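Long-range contact in octenoyl-CoA reductase/carboxylase (Streptomyces sp., PDB 4A0S), which reductively carboxylates 2-octenoyl-CoA with the help of NADPH, supplying an extender unit for cinnabaramide polyketide biosynthesis: residues S1-D9 against E15-D23. Numbering follows the deposited sequence.
Sequences SSLSRAVLD and EIEAAPVPD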
loop_
_atom_site.group_PDB
_atom_site.type_symbol
_atom_site.label_atom_id
_atom_site.label_comp_id
_atom_site.label_asym_id
_atom_site.label_seq_id
_atom_site.Cartn_x
_atom_site.Cartn_y
_atom_site.Cartn_z
ATOM N N SER A 1 -16.596 -28.395 -39.320
ATOM C CA SER A 1 -15.568 -29.467 -39.212
ATOM C C SER A 1 -15.893 -30.451 -38.087
ATOM O O SER A 1 -16.686 -30.148 -37.191
ATOM C CB SER A 1 -14.202 -28.845 -38.963
ATOM O OG SER A 1 -14.138 -28.312 -37.653
ATOM N N SER A 2 -15.277 -31.631 -38.133
ATOM C CA SER A 2 -15.483 -32.622 -37.079
ATOM C C SER A 2 -15.140 -32.031 -35.705
ATOM O O SER A 2 -15.820 -32.316 -34.726
ATOM C CB SER A 2 -14.719 -33.921 -37.355
ATOM O OG SER A 2 -13.329 -33.690 -37.440
ATOM N N LEU A 3 -14.118 -31.188 -35.640
ATOM C CA LEU A 3 -13.785 -30.546 -34.369
ATOM C C LEU A 3 -14.867 -29.589 -33.885
ATOM O O LEU A 3 -15.226 -29.603 -32.703
ATOM C CB LEU A 3 -12.429 -29.849 -34.427
ATOM C CG LEU A 3 -11.928 -29.190 -33.134
ATOM C CD1 LEU A 3 -11.928 -30.139 -31.934
ATOM C CD2 LEU A 3 -10.537 -28.579 -33.370
ATOM N N SER A 4 -15.386 -28.752 -34.773
ATOM C CA SER A 4 -16.420 -27.808 -34.340
ATOM C C SER A 4 -17.699 -28.550 -33.978
ATOM O O SER A 4 -18.369 -28.178 -33.028
ATOM C CB SER A 4 -16.685 -26.718 -35.381
ATOM O OG SER A 4 -17.250 -27.260 -36.559
ATOM N N ARG A 5 -18.016 -29.607 -34.726
ATOM C CA ARG A 5 -19.184 -30.443 -34.430
ATOM C C ARG A 5 -19.035 -31.087 -33.051
ATOM O O ARG A 5 -19.958 -31.038 -32.248
ATOM C CB ARG A 5 -19.406 -31.507 -35.511
ATOM C CG ARG A 5 -19.899 -30.943 -36.850
ATOM C CD ARG A 5 -20.094 -32.027 -37.920
ATOM N NE ARG A 5 -19.293 -31.706 -39.106
ATOM C CZ ARG A 5 -18.277 -32.441 -39.558
ATOM N NH1 ARG A 5 -17.952 -33.584 -38.960
ATOM N NH2 ARG A 5 -17.599 -32.047 -40.636
ATOM N N ALA A 6 -17.867 -31.667 -32.776
ATOM C CA ALA A 6 -17.577 -32.263 -31.467
ATOM C C ALA A 6 -17.800 -31.254 -30.336
ATOM O O ALA A 6 -18.487 -31.546 -29.361
ATOM C CB ALA A 6 -16.144 -32.802 -31.421
ATOM N N VAL A 7 -17.240 -30.062 -30.500
ATOM C CA VAL A 7 -17.373 -28.984 -29.514
ATOM C C VAL A 7 -18.837 -28.618 -29.331
ATOM O O VAL A 7 -19.343 -28.595 -28.213
ATOM C CB VAL A 7 -16.588 -27.739 -29.978
ATOM C CG1 VAL A 7 -16.873 -26.560 -29.083
ATOM C CG2 VAL A 7 -15.115 -28.049 -30.008
ATOM N N LEU A 8 -19.511 -28.360 -30.444
ATOM C CA LEU A 8 -20.917 -27.970 -30.441
ATOM C C LEU A 8 -21.807 -29.093 -29.931
ATOM O O LEU A 8 -22.849 -28.830 -29.343
ATOM C CB LEU A 8 -21.364 -27.519 -31.836
ATOM C CG LEU A 8 -20.757 -26.180 -32.285
ATOM C CD1 LEU A 8 -21.313 -25.747 -33.638
ATOM C CD2 LEU A 8 -20.954 -25.071 -31.224
ATOM N N ASP A 9 -21.383 -30.335 -30.134
ATOM C CA ASP A 9 -22.164 -31.477 -29.674
ATOM C C ASP A 9 -21.918 -31.761 -28.191
ATOM O O ASP A 9 -22.554 -32.637 -27.607
ATOM C CB ASP A 9 -21.910 -32.708 -30.554
ATOM C CG ASP A 9 -22.421 -32.519 -31.989
ATOM O OD1 ASP A 9 -23.103 -31.503 -32.265
ATOM O OD2 ASP A 9 -22.135 -33.380 -32.855
ATOM N N GLU A 15 -12.938 -37.325 -27.500
ATOM C CA GLU A 15 -13.577 -37.066 -28.797
ATOM C C GLU A 15 -13.110 -35.750 -29.406
ATOM O O GLU A 15 -12.914 -35.642 -30.629
ATOM C CB GLU A 15 -15.086 -37.012 -28.629
ATOM C CG GLU A 15 -15.743 -38.379 -28.506
ATOM C CD GLU A 15 -17.252 -38.279 -28.411
ATOM O OE1 GLU A 15 -17.769 -37.993 -27.305
ATOM O OE2 GLU A 15 -17.916 -38.466 -29.454
ATOM N N ILE A 16 -12.953 -34.745 -28.550
ATOM C CA ILE A 16 -12.459 -33.452 -28.990
ATOM C C ILE A 16 -11.005 -33.546 -29.456
ATOM O O ILE A 16 -10.658 -33.013 -30.513
ATOM C CB ILE A 16 -12.674 -32.363 -27.918
ATOM C CG1 ILE A 16 -14.179 -32.088 -27.776
ATOM C CG2 ILE A 16 -11.935 -31.077 -28.295
ATOM C CD1 ILE A 16 -14.557 -31.147 -26.641
ATOM N N GLU A 17 -10.171 -34.249 -28.690
ATOM C CA GLU A 17 -8.766 -34.468 -29.081
ATOM C C GLU A 17 -8.638 -35.313 -30.340
ATOM O O GLU A 17 -7.695 -35.123 -31.118
ATOM C CB GLU A 17 -7.969 -35.174 -27.988
ATOM C CG GLU A 17 -8.004 -34.547 -26.637
ATOM C CD GLU A 17 -6.961 -35.163 -25.715
ATOM O OE1 GLU A 17 -5.750 -35.018 -25.999
ATOM O OE2 GLU A 17 -7.350 -35.806 -24.723
ATOM N N ALA A 18 -9.566 -36.258 -30.522
ATOM C CA ALA A 18 -9.552 -37.151 -31.682
ATOM C C ALA A 18 -9.968 -36.426 -32.957
ATOM O O ALA A 18 -9.569 -36.825 -34.062
ATOM C CB ALA A 18 -10.444 -38.351 -31.453
ATOM N N ALA A 19 -10.781 -35.377 -32.804
ATOM C CA ALA A 19 -11.243 -34.592 -33.947
ATOM C C ALA A 19 -10.106 -33.696 -34.432
ATOM O O ALA A 19 -9.580 -32.900 -33.652
ATOM C CB ALA A 19 -12.453 -33.764 -33.565
ATOM N N PRO A 20 -9.718 -33.819 -35.713
ATOM C CA PRO A 20 -8.546 -33.058 -36.153
ATOM C C PRO A 20 -8.746 -31.547 -36.075
ATOM O O PRO A 20 -9.877 -31.050 -36.204
ATOM C CB PRO A 20 -8.346 -33.506 -37.614
ATOM C CG PRO A 20 -9.635 -34.117 -38.025
ATOM C CD PRO A 20 -10.252 -34.686 -36.780
ATOM N N VAL A 21 -7.646 -30.828 -35.855
ATOM C CA VAL A 21 -7.658 -29.376 -35.949
ATOM C C VAL A 21 -7.728 -29.011 -37.421
ATOM O O VAL A 21 -6.958 -29.546 -38.218
ATOM C CB VAL A 21 -6.397 -28.719 -35.317
ATOM C CG1 VAL A 21 -6.606 -27.216 -35.179
ATOM C CG2 VAL A 21 -6.074 -29.328 -33.967
ATOM N N PRO A 22 -8.666 -28.119 -37.787
ATOM C CA PRO A 22 -8.760 -27.622 -39.154
ATOM C C PRO A 22 -7.523 -26.823 -39.542
ATOM O O PRO A 22 -6.929 -26.158 -38.699
ATOM C CB PRO A 22 -9.961 -26.674 -39.112
ATOM C CG PRO A 22 -10.662 -26.952 -37.860
ATOM C CD PRO A 22 -9.709 -27.557 -36.912
ATOM N N ASP A 23 -7.161 -26.895 -40.818
ATOM C CA ASP A 23 -6.032 -26.157 -41.379
ATOM C C ASP A 23 -6.293 -24.668 -41.367
ATOM O O ASP A 23 -5.360 -23.861 -41.366
ATOM C CB ASP A 23 -5.824 -26.577 -42.836
ATOM C CG ASP A 23 -5.210 -27.946 -42.958
ATOM O OD1 ASP A 23 -4.742 -28.470 -41.923
ATOM O OD2 ASP A 23 -5.187 -28.490 -44.083
HETATM O O HOH W 1 -11.966 -31.349 -37.713
#
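Leu3 is the main bump of an antiparallel helical hairpin at the N-terminus, filling a hollow formed by Ile16, Ala19, Pro20, Val21 and Pro22. Helices 2-8 and 13-18 are its two arms, away from the ligand pockets; helix 2-8 rests on strands of the GroES-like domain, and Arg123 of one of these strands holds the carbonyls of Ile16 and Ala19, pinning the end of helix 13-18. CG of Leu3 stands anti to the backbone N (chi1 -177°), which carries the fork into the bend where the second helix ends. One prong, CD1, meets CG2 of Ile16 at 3.8 Å, the two side chains crossing at about a right angle; the other, CD2, reaches CD of Pro22, also at 3.8 Å. Val122 and Tyr176 close in on Leu3 from the sheet. Cutting Leu3 back to an alanine would probably open a gap between Ile16 and Pro22, removing the methyl that each of them meets. Beside the fork the chains pack through alanines: just past the end of helix 13-18, CB of Ala19 settles 3.6 Å from CA of Leu3, while CB of Ala6 lies 4.2 Å from CG1 of Ile16. No direct hydrogen bond joins the two segments. CD of Pro20 touches OG of Ser2 at 3.3 Å, and a water bridges the two segments, hydrogen-bonded to OG of Ser2, accepting from N of Leu3 and donating to O of Pro20 at 2.6 Å.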